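Local coordinates for protein 2-oxo-1,2-dihydroquinoline 8-monooxygenase, oxygenase component (Pseudomonas putida, PDB 1Z01) that probably hydroxylates 2-oxo-1,2-dihydroquinoline at its 8-position, as the terminal Rieske-type, non-haem iron oxygenase of a monooxygenase system, at residues 84-89 and 106-111; 311-316 and 331-336. All coordinates share one frame; numbering follows the deposited sequence.

How the contacts relate
Contact 1 encloses the [2Fe-2S] cluster of the Rieske domain, and contact 2 joins two strands of the catalytic domain that carries the iron(III) ion. Their centres lie about 41 Å apart on opposite sides of the centre of the chain, and their nearest atoms are still about 29 Å apart. Residues 311-316 run close to the mononuclear site, where the side chain of Gln314 comes to about 8 Å from the iron. Contact 1 is held against a second subunit, whereas no other chain touches contact 2. This is consistent with the trimeric Rieske oxygenases, in which electrons pass from the cluster of one subunit to the iron of its neighbour.

Contact 1. Residues 84-89 and 106-111; sequences CLHRGV and WYHGFT. With FES (Fe2/s2 (inorganic) cluster), chain H.
Trp106 lays the CZ2 corner of its indole against Val89 CG2 at 4.0 Å, while its NE1 is tied to Arg90 O. The other methyl of Val89 serves Tyr107: CG1 meets CD1 in the plane of the phenol ring, 3.7 Å away, and the two methyls thus diverge to two successive aromatic residues. Beyond this edge, Tyr107 OH bonds to Asn215 of the second subunit. His108 follows, with ND1 binding the iron FE1 at 2.2 Å. The same iron takes His86 ND1, and the two rings meet in an offset edge-to-face pair, His86 presenting its edge to the His108 face with the planes at 89°. Cys84 SG reaches the second iron, FE2, at 2.4 Å, and Cys105 completes its protein ligands. This is the Rieske site, with Cys-X-His from one loop and Cys-X-X-His from the other closing over the cluster, and histidines on one iron, cysteines on its partner. His86 NE2 is hydrogen-bonded to Asp391 of the second subunit, which, with the iron-ND1 bond, probably fixes the rotation of the ring. At Gly109, a CB would strike the carbonyl oxygen of His108. Phe110 then turns its ring beneath His86, whose CB stands 3.5 Å from the ring centroid and 9° off the normal, a CH-pi contact. Since His86 CG is anti to the backbone N (chi1 180°), its imidazole continues past the phenyl rim, the planes nearly parallel but barely overlapping; Arg87 CG covers the opposite imidazole face. Leu85 CD1 abuts the edge of the phenyl at CE2, 3.6 Å off, and Phe110 CD1 comes within 3.3 Å of the bridging sulfide S1. With an alanine here the ring would be missing, which is likely to leave a gap beside S1 and under His86 CB, and Leu85 CD1 without its partner.

Contact 2. Residues 311-316 and 331-336; sequences HVVQYE and ILVRVC
Arg334 runs out beside His311 and Val312, its chain extended from CG to NE. CB and CG pass beside the carbonyl oxygen of His311, with CG 3.8 Å from His311 O. CD then comes alongside Val312 CG2, and at the tip the flat guanidinium lies with one face under His311 CB, which stands 3.9 Å from CZ. NH2 ends against Val312 CG2. The same His311 O accepts a hydrogen bond from a water that in turn accepts Val335 N, so that one water joins the two backbones.

Inward of this end, Val313 and Val333 bond in both directions, at 3.1 Å from Val313 N to Val333 O and 2.8 Å from Val333 N to Val313 O. Tyr315 and Ile331 repeat the pattern, while Gln314 and Leu332 form the non-hydrogen-bonded pair between them. On the face of Val313 and Tyr315, Val333 CG2 meets the edge of the phenol at CD1, 3.7 Å away and in the ring plane, and Tyr315 OH goes on to Pro189 O. On the other face, Leu332 CD2 packs on Gln314 CB at 3.5 Å. CG of Gln314 is anti to the backbone N (chi1 -175°), and the extended chain carries NE2 to hydrogen bonds with Asn362 OD1 of helix 339-377 and with Glu316 OE2 at 2.7 Å, the latter met on its anti side, 32° out of the carboxylate plane. Leu332 and Val312 both touch Tyr353 of that long helix. Strands 313-320 and 325-335 thus form an antiparallel hairpin in the large sheet whose Gln314 and Leu332 face packs on the helix, the helix-grip arrangement of Bet v 1-like catalytic domains.

Contact 1. Residues 84-89 and 106-111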
ATOM      1  N   CYS A  84      -3.810   6.135 -24.887  1.00 11.25           N
ATOM      2  CA  CYS A  84      -3.586   7.092 -25.953  1.00 11.68           C
ATOM      3  C   CYS A  84      -2.088   7.094 -26.199  1.00 11.42           C
ATOM      4  O   CYS A  84      -1.298   7.169 -25.255  1.00 10.33           O
ATOM      5  CB  CYS A  84      -4.042   8.483 -25.524  1.00 11.52           C
ATOM      6  SG  CYS A  84      -3.655   9.719 -26.761  1.00 12.36           S
ATOM      7  N   LEU A  85      -1.687   7.004 -27.458  1.00 10.49           N
ATOM      8  CA  LEU A  85      -0.269   6.988 -27.772  1.00 12.17           C
ATOM      9  C   LEU A  85       0.407   8.348 -27.602  1.00 11.29           C
ATOM     10  O   LEU A  85       1.626   8.433 -27.664  1.00 12.90           O
ATOM     11  CB  LEU A  85      -0.043   6.436 -29.191  1.00 13.48           C
ATOM     12  CG  LEU A  85      -0.648   7.135 -30.411  1.00 15.06           C
ATOM     13  CD1 LEU A  85       0.192   8.362 -30.771  1.00 16.07           C
ATOM     14  CD2 LEU A  85      -0.688   6.165 -31.590  1.00 15.71           C
ATOM     15  N   HIS A  86      -0.366   9.409 -27.374  1.00 11.67           N
ATOM     16  CA  HIS A  86       0.242  10.730 -27.186  1.00 12.54           C
ATOM     17  C   HIS A  86       0.946  10.766 -25.837  1.00 12.27           C
ATOM     18  O   HIS A  86       2.182  10.731 -25.760  1.00 12.88           O
ATOM     19  CB  HIS A  86      -0.802  11.853 -27.209  1.00  9.95           C
ATOM     20  CG  HIS A  86      -0.216  13.222 -27.014  1.00 10.50           C
ATOM     21  ND1 HIS A  86      -0.863  14.219 -26.316  1.00  8.29           N
ATOM     22  CD2 HIS A  86       0.941  13.768 -27.460  1.00  9.07           C
ATOM     23  CE1 HIS A  86      -0.135  15.322 -26.341  1.00 10.28           C
ATOM     24  NE2 HIS A  86       0.966  15.075 -27.029  1.00 10.00           N
ATOM     25  N   ARG A  87       0.152  10.845 -24.770  1.00 12.62           N
ATOM     26  CA  ARG A  87       0.704  10.899 -23.426  1.00 13.31           C
ATOM     27  C   ARG A  87       0.144   9.867 -22.443  1.00 12.43           C
ATOM     28  O   ARG A  87       0.083  10.094 -21.234  1.00 12.22           O
ATOM     29  CB  ARG A  87       0.599  12.333 -22.889  1.00 14.33           C
ATOM     30  CG  ARG A  87       1.451  13.293 -23.731  1.00 13.92           C
ATOM     31  CD  ARG A  87       1.671  14.643 -23.085  1.00 14.98           C
ATOM     32  NE  ARG A  87       2.525  14.559 -21.905  1.00 13.65           N
ATOM     33  CZ  ARG A  87       3.022  15.614 -21.266  1.00 14.68           C
ATOM     34  NH1 ARG A  87       3.784  15.437 -20.199  1.00 12.05           N
ATOM     35  NH2 ARG A  87       2.773  16.844 -21.695  1.00 13.75           N
ATOM     36  N   GLY A  88      -0.256   8.728 -23.005  1.00 11.39           N
ATOM     37  CA  GLY A  88      -0.726   7.581 -22.243  1.00 11.54           C
ATOM     38  C   GLY A  88      -1.910   7.555 -21.296  1.00 10.97           C
ATOM     39  O   GLY A  88      -1.920   6.728 -20.377  1.00 10.80           O
ATOM     40  N   VAL A  89      -2.900   8.423 -21.479  1.00 10.86           N
ATOM     41  CA  VAL A  89      -4.055   8.380 -20.592  1.00 10.70           C
ATOM     42  C   VAL A  89      -4.985   7.281 -21.087  1.00 11.65           C
ATOM     43  O   VAL A  89      -4.855   6.814 -22.214  1.00 10.28           O
ATOM     44  CB  VAL A  89      -4.825   9.724 -20.573  1.00 13.55           C
ATOM     45  CG1 VAL A  89      -3.883  10.856 -20.209  1.00 12.27           C
ATOM     46  CG2 VAL A  89      -5.498   9.971 -21.909  1.00 13.20           C
ATOM     47  N   TRP A 106     -10.010  12.217 -24.828  1.00 15.74           N
ATOM     48  CA  TRP A 106     -10.644  13.399 -24.239  1.00 17.25           C
ATOM     49  C   TRP A 106      -9.666  14.490 -23.799  1.00 17.34           C
ATOM     50  O   TRP A 106     -10.082  15.595 -23.462  1.00 18.28           O
ATOM     51  CB  TRP A 106     -11.452  12.963 -23.017  1.00 18.94           C
ATOM     52  CG  TRP A 106     -10.661  12.037 -22.124  1.00 19.22           C
ATOM     53  CD1 TRP A 106     -10.585  10.674 -22.214  1.00 19.39           C
ATOM     54  CD2 TRP A 106      -9.805  12.413 -21.041  1.00 19.27           C
ATOM     55  NE1 TRP A 106      -9.735  10.181 -21.252  1.00 19.34           N
ATOM     56  CE2 TRP A 106      -9.243  11.229 -20.518  1.00 19.71           C
ATOM     57  CE3 TRP A 106      -9.455  13.640 -20.460  1.00 21.38           C
ATOM     58  CZ2 TRP A 106      -8.352  11.233 -19.439  1.00 20.37           C
ATOM     59  CZ3 TRP A 106      -8.567  13.643 -19.384  1.00 21.75           C
ATOM     60  CH2 TRP A 106      -8.027  12.446 -18.889  1.00 23.00           C
ATOM     61  N   TYR A 107      -8.374  14.180 -23.806  1.00 15.93           N
ATOM     62  CA  TYR A 107      -7.358  15.131 -23.350  1.00 15.68           C
ATOM     63  C   TYR A 107      -6.868  16.109 -24.410  1.00 14.88           C
ATOM     64  O   TYR A 107      -7.090  17.316 -24.282  1.00 15.24           O
ATOM     65  CB  TYR A 107      -6.172  14.360 -22.752  1.00 14.82           C
ATOM     66  CG  TYR A 107      -5.381  15.103 -21.697  1.00 16.19           C
ATOM     67  CD1 TYR A 107      -4.459  14.428 -20.894  1.00 17.54           C
ATOM     68  CD2 TYR A 107      -5.536  16.474 -21.505  1.00 16.16           C
ATOM     69  CE1 TYR A 107      -3.711  15.098 -19.927  1.00 18.62           C
ATOM     70  CE2 TYR A 107      -4.792  17.156 -20.543  1.00 16.84           C
ATOM     71  CZ  TYR A 107      -3.880  16.463 -19.759  1.00 19.82           C
ATOM     72  OH  TYR A 107      -3.120  17.131 -18.820  1.00 20.47           O
ATOM     73  N   HIS A 108      -6.186  15.607 -25.440  1.00 14.41           N
ATOM     74  CA  HIS A 108      -5.686  16.484 -26.498  1.00 15.51           C
ATOM     75  C   HIS A 108      -6.275  16.167 -27.865  1.00 16.18           C
ATOM     76  O   HIS A 108      -5.814  16.685 -28.881  1.00 17.60           O
ATOM     77  CB  HIS A 108      -4.159  16.447 -26.582  1.00 15.21           C
ATOM     78  CG  HIS A 108      -3.474  16.726 -25.279  1.00 13.96           C
ATOM     79  ND1 HIS A 108      -3.035  15.727 -24.435  1.00 13.72           N
ATOM     80  CD2 HIS A 108      -3.165  17.895 -24.668  1.00 14.61           C
ATOM     81  CE1 HIS A 108      -2.483  16.267 -23.363  1.00 14.71           C
ATOM     82  NE2 HIS A 108      -2.549  17.581 -23.479  1.00 15.51           N
ATOM     83  N   GLY A 109      -7.279  15.298 -27.897  1.00 14.95           N
ATOM     84  CA  GLY A 109      -7.927  15.002 -29.161  1.00 15.61           C
ATOM     85  C   GLY A 109      -7.381  13.973 -30.131  1.00 15.18           C
ATOM     86  O   GLY A 109      -7.887  13.893 -31.248  1.00 16.07           O
ATOM     87  N   PHE A 110      -6.357  13.207 -29.758  1.00 15.05           N
ATOM     88  CA  PHE A 110      -5.862  12.182 -30.677  1.00 15.72           C
ATOM     89  C   PHE A 110      -7.067  11.285 -30.962  1.00 16.03           C
ATOM     90  O   PHE A 110      -7.762  10.861 -30.046  1.00 16.97           O
ATOM     91  CB  PHE A 110      -4.729  11.375 -30.041  1.00 15.11           C
ATOM     92  CG  PHE A 110      -3.364  11.989 -30.231  1.00 13.66           C
ATOM     93  CD1 PHE A 110      -3.151  13.345 -30.007  1.00 12.60           C
ATOM     94  CD2 PHE A 110      -2.285  11.201 -30.624  1.00 13.69           C
ATOM     95  CE1 PHE A 110      -1.881  13.907 -30.171  1.00 11.82           C
ATOM     96  CE2 PHE A 110      -1.013  11.753 -30.789  1.00 12.67           C
ATOM     97  CZ  PHE A 110      -0.813  13.111 -30.561  1.00 12.13           C
ATOM     98  N   THR A 111      -7.315  11.008 -32.236  1.00 16.28           N
ATOM     99  CA  THR A 111      -8.470  10.212 -32.636  1.00 16.10           C
ATOM    100  C   THR A 111      -8.062   8.950 -33.399  1.00 16.95           C
ATOM    101  O   THR A 111      -7.274   9.015 -34.342  1.00 17.64           O
ATOM    102  CB  THR A 111      -9.406  11.087 -33.494  1.00 18.13           C
ATOM    103  OG1 THR A 111      -9.781  12.239 -32.731  1.00 14.63           O
ATOM    104  CG2 THR A 111     -10.654  10.325 -33.916  1.00 15.87           C
TER
HETATM  105 FE1  FES H 500      -2.775  13.772 -25.407  1.00 13.32          FE
HETATM  106 FE2  FES H 500      -4.267  11.614 -25.474  1.00 13.58          FE
HETATM  107  S1  FES H 500      -4.323  13.254 -26.917  1.00 13.53           S
HETATM  108  S2  FES H 500      -2.783  12.065 -23.940  1.00 13.59           S

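Contact 2. Residues 311-316 and 331-336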
ATOM      1  N   HIS A 311     -28.112 -31.325 -18.118  1.00 22.54           N
ATOM      2  CA  HIS A 311     -28.321 -30.352 -19.182  1.00 22.89           C
ATOM      3  C   HIS A 311     -27.724 -28.986 -18.860  1.00 21.26           C
ATOM      4  O   HIS A 311     -27.686 -28.103 -19.716  1.00 22.19           O
ATOM      5  CB  HIS A 311     -29.815 -30.229 -19.491  1.00 25.84           C
ATOM      6  CG  HIS A 311     -30.433 -31.508 -19.960  1.00 29.61           C
ATOM      7  ND1 HIS A 311     -31.609 -32.006 -19.441  1.00 30.67           N
ATOM      8  CD2 HIS A 311     -30.021 -32.406 -20.884  1.00 29.81           C
ATOM      9  CE1 HIS A 311     -31.892 -33.157 -20.024  1.00 31.73           C
ATOM     10  NE2 HIS A 311     -30.944 -33.422 -20.904  1.00 31.52           N
ATOM     11  N   VAL A 312     -27.254 -28.817 -17.627  1.00 19.72           N
ATOM     12  CA  VAL A 312     -26.639 -27.560 -17.203  1.00 18.15           C
ATOM     13  C   VAL A 312     -25.136 -27.789 -16.994  1.00 17.74           C
ATOM     14  O   VAL A 312     -24.723 -28.830 -16.476  1.00 15.51           O
ATOM     15  CB  VAL A 312     -27.242 -27.044 -15.876  1.00 18.45           C
ATOM     16  CG1 VAL A 312     -26.674 -25.670 -15.555  1.00 17.87           C
ATOM     17  CG2 VAL A 312     -28.758 -26.983 -15.969  1.00 18.19           C
ATOM     18  N   VAL A 313     -24.323 -26.820 -17.403  1.00 16.37           N
ATOM     19  CA  VAL A 313     -22.878 -26.928 -17.261  1.00 15.66           C
ATOM     20  C   VAL A 313     -22.304 -25.639 -16.668  1.00 15.56           C
ATOM     21  O   VAL A 313     -22.816 -24.546 -16.923  1.00 17.13           O
ATOM     22  CB  VAL A 313     -22.201 -27.208 -18.634  1.00 14.42           C
ATOM     23  CG1 VAL A 313     -22.467 -26.064 -19.603  1.00 14.43           C
ATOM     24  CG2 VAL A 313     -20.713 -27.404 -18.456  1.00 14.47           C
ATOM     25  N   GLN A 314     -21.247 -25.773 -15.868  1.00 14.96           N
ATOM     26  CA  GLN A 314     -20.604 -24.612 -15.259  1.00 15.37           C
ATOM     27  C   GLN A 314     -19.226 -24.357 -15.858  1.00 13.71           C
ATOM     28  O   GLN A 314     -18.418 -25.274 -15.995  1.00 13.84           O
ATOM     29  CB  GLN A 314     -20.465 -24.796 -13.744  1.00 16.96           C
ATOM     30  CG  GLN A 314     -19.905 -23.564 -13.013  1.00 16.93           C
ATOM     31  CD  GLN A 314     -20.008 -23.687 -11.496  1.00 19.00           C
ATOM     32  OE1 GLN A 314     -21.041 -24.101 -10.967  1.00 17.39           O
ATOM     33  NE2 GLN A 314     -18.941 -23.314 -10.789  1.00 16.36           N
ATOM     34  N   TYR A 315     -18.965 -23.105 -16.219  1.00 13.68           N
ATOM     35  CA  TYR A 315     -17.678 -22.728 -16.792  1.00 12.28           C
ATOM     36  C   TYR A 315     -17.071 -21.636 -15.928  1.00 13.35           C
ATOM     37  O   TYR A 315     -17.780 -20.757 -15.449  1.00 11.99           O
ATOM     38  CB  TYR A 315     -17.843 -22.182 -18.218  1.00 13.31           C
ATOM     39  CG  TYR A 315     -18.280 -23.195 -19.253  1.00 14.49           C
ATOM     40  CD1 TYR A 315     -19.528 -23.100 -19.871  1.00 15.49           C
ATOM     41  CD2 TYR A 315     -17.442 -24.244 -19.622  1.00 15.91           C
ATOM     42  CE1 TYR A 315     -19.929 -24.024 -20.828  1.00 14.19           C
ATOM     43  CE2 TYR A 315     -17.835 -25.177 -20.583  1.00 15.60           C
ATOM     44  CZ  TYR A 315     -19.074 -25.063 -21.178  1.00 15.99           C
ATOM     45  OH  TYR A 315     -19.456 -26.001 -22.105  1.00 14.63           O
ATOM     46  N   GLU A 316     -15.757 -21.697 -15.739  1.00 11.99           N
ATOM     47  CA  GLU A 316     -15.062 -20.691 -14.958  1.00 12.65           C
ATOM     48  C   GLU A 316     -13.800 -20.248 -15.676  1.00 13.12           C
ATOM     49  O   GLU A 316     -13.143 -21.038 -16.358  1.00 13.71           O
ATOM     50  CB  GLU A 316     -14.688 -21.223 -13.574  1.00 12.58           C
ATOM     51  CG  GLU A 316     -15.859 -21.798 -12.799  1.00 14.29           C
ATOM     52  CD  GLU A 316     -15.538 -22.061 -11.348  1.00 15.26           C
ATOM     53  OE1 GLU A 316     -14.354 -22.238 -11.007  1.00 16.45           O
ATOM     54  OE2 GLU A 316     -16.481 -22.112 -10.540  1.00 20.20           O
ATOM     55  N   ILE A 331     -20.086 -19.017 -14.712  1.00 15.28           N
ATOM     56  CA  ILE A 331     -21.344 -19.069 -15.443  1.00 14.60           C
ATOM     57  C   ILE A 331     -21.920 -20.470 -15.575  1.00 15.87           C
ATOM     58  O   ILE A 331     -21.197 -21.460 -15.511  1.00 15.56           O
ATOM     59  CB  ILE A 331     -21.207 -18.485 -16.875  1.00 14.05           C
ATOM     60  CG1 ILE A 331     -20.289 -19.368 -17.718  1.00 13.77           C
ATOM     61  CG2 ILE A 331     -20.645 -17.087 -16.821  1.00 13.27           C
ATOM     62  CD1 ILE A 331     -20.305 -19.019 -19.204  1.00 10.96           C
ATOM     63  N   LEU A 332     -23.238 -20.525 -15.763  1.00 16.43           N
ATOM     64  CA  LEU A 332     -23.978 -21.772 -15.952  1.00 16.16           C
ATOM     65  C   LEU A 332     -24.625 -21.653 -17.323  1.00 16.84           C
ATOM     66  O   LEU A 332     -25.214 -20.628 -17.647  1.00 17.94           O
ATOM     67  CB  LEU A 332     -25.054 -21.934 -14.878  1.00 15.42           C
ATOM     68  CG  LEU A 332     -24.550 -22.061 -13.436  1.00 15.54           C
ATOM     69  CD1 LEU A 332     -25.724 -22.286 -12.487  1.00 16.08           C
ATOM     70  CD2 LEU A 332     -23.566 -23.223 -13.349  1.00 14.90           C
ATOM     71  N   VAL A 333     -24.502 -22.692 -18.136  1.00 17.18           N
ATOM     72  CA  VAL A 333     -25.068 -22.652 -19.474  1.00 16.12           C
ATOM     73  C   VAL A 333     -26.072 -23.773 -19.692  1.00 16.84           C
ATOM     74  O   VAL A 333     -25.912 -24.875 -19.172  1.00 16.69           O
ATOM     75  CB  VAL A 333     -23.958 -22.757 -20.552  1.00 15.82           C
ATOM     76  CG1 VAL A 333     -24.555 -22.582 -21.930  1.00 15.40           C
ATOM     77  CG2 VAL A 333     -22.875 -21.708 -20.307  1.00 13.77           C
ATOM     78  N   ARG A 334     -27.114 -23.473 -20.459  1.00 17.68           N
ATOM     79  CA  ARG A 334     -28.155 -24.437 -20.788  1.00 18.73           C
ATOM     80  C   ARG A 334     -28.782 -24.013 -22.101  1.00 18.69           C
ATOM     81  O   ARG A 334     -29.005 -22.821 -22.327  1.00 19.23           O
ATOM     82  CB  ARG A 334     -29.237 -24.475 -19.710  1.00 20.38           C
ATOM     83  CG  ARG A 334     -30.381 -25.403 -20.074  1.00 22.06           C
ATOM     84  CD  ARG A 334     -31.307 -25.691 -18.914  1.00 22.84           C
ATOM     85  NE  ARG A 334     -32.208 -26.793 -19.249  1.00 23.60           N
ATOM     86  CZ  ARG A 334     -32.598 -27.725 -18.386  1.00 23.26           C
ATOM     87  NH1 ARG A 334     -33.416 -28.693 -18.775  1.00 24.93           N
ATOM     88  NH2 ARG A 334     -32.168 -27.695 -17.131  1.00 24.13           N
ATOM     89  N   VAL A 335     -29.054 -24.973 -22.978  1.00 18.73           N
ATOM     90  CA  VAL A 335     -29.672 -24.639 -24.247  1.00 18.60           C
ATOM     91  C   VAL A 335     -31.161 -24.465 -24.019  1.00 19.79           C
ATOM     92  O   VAL A 335     -31.831 -25.368 -23.517  1.00 19.61           O
ATOM     93  CB  VAL A 335     -29.449 -25.731 -25.296  1.00 19.71           C
ATOM     94  CG1 VAL A 335     -30.239 -25.409 -26.545  1.00 18.97           C
ATOM     95  CG2 VAL A 335     -27.974 -25.827 -25.632  1.00 17.95           C
ATOM     96  N   CYS A 336     -31.672 -23.293 -24.377  1.00 20.89           N
ATOM     97  CA  CYS A 336     -33.084 -22.985 -24.204  1.00 22.41           C
ATOM     98  C   CYS A 336     -33.690 -22.568 -25.540  1.00 24.25           C
ATOM     99  O   CYS A 336     -33.639 -21.405 -25.931  1.00 25.32           O
ATOM    100  CB  CYS A 336     -33.237 -21.878 -23.166  1.00 22.75           C
ATOM    101  SG  CYS A 336     -32.490 -22.312 -21.583  1.00 22.59           S
TER
HETATM  102  O   HOH W   1     -28.701 -27.790 -22.341  1.00 19.30           O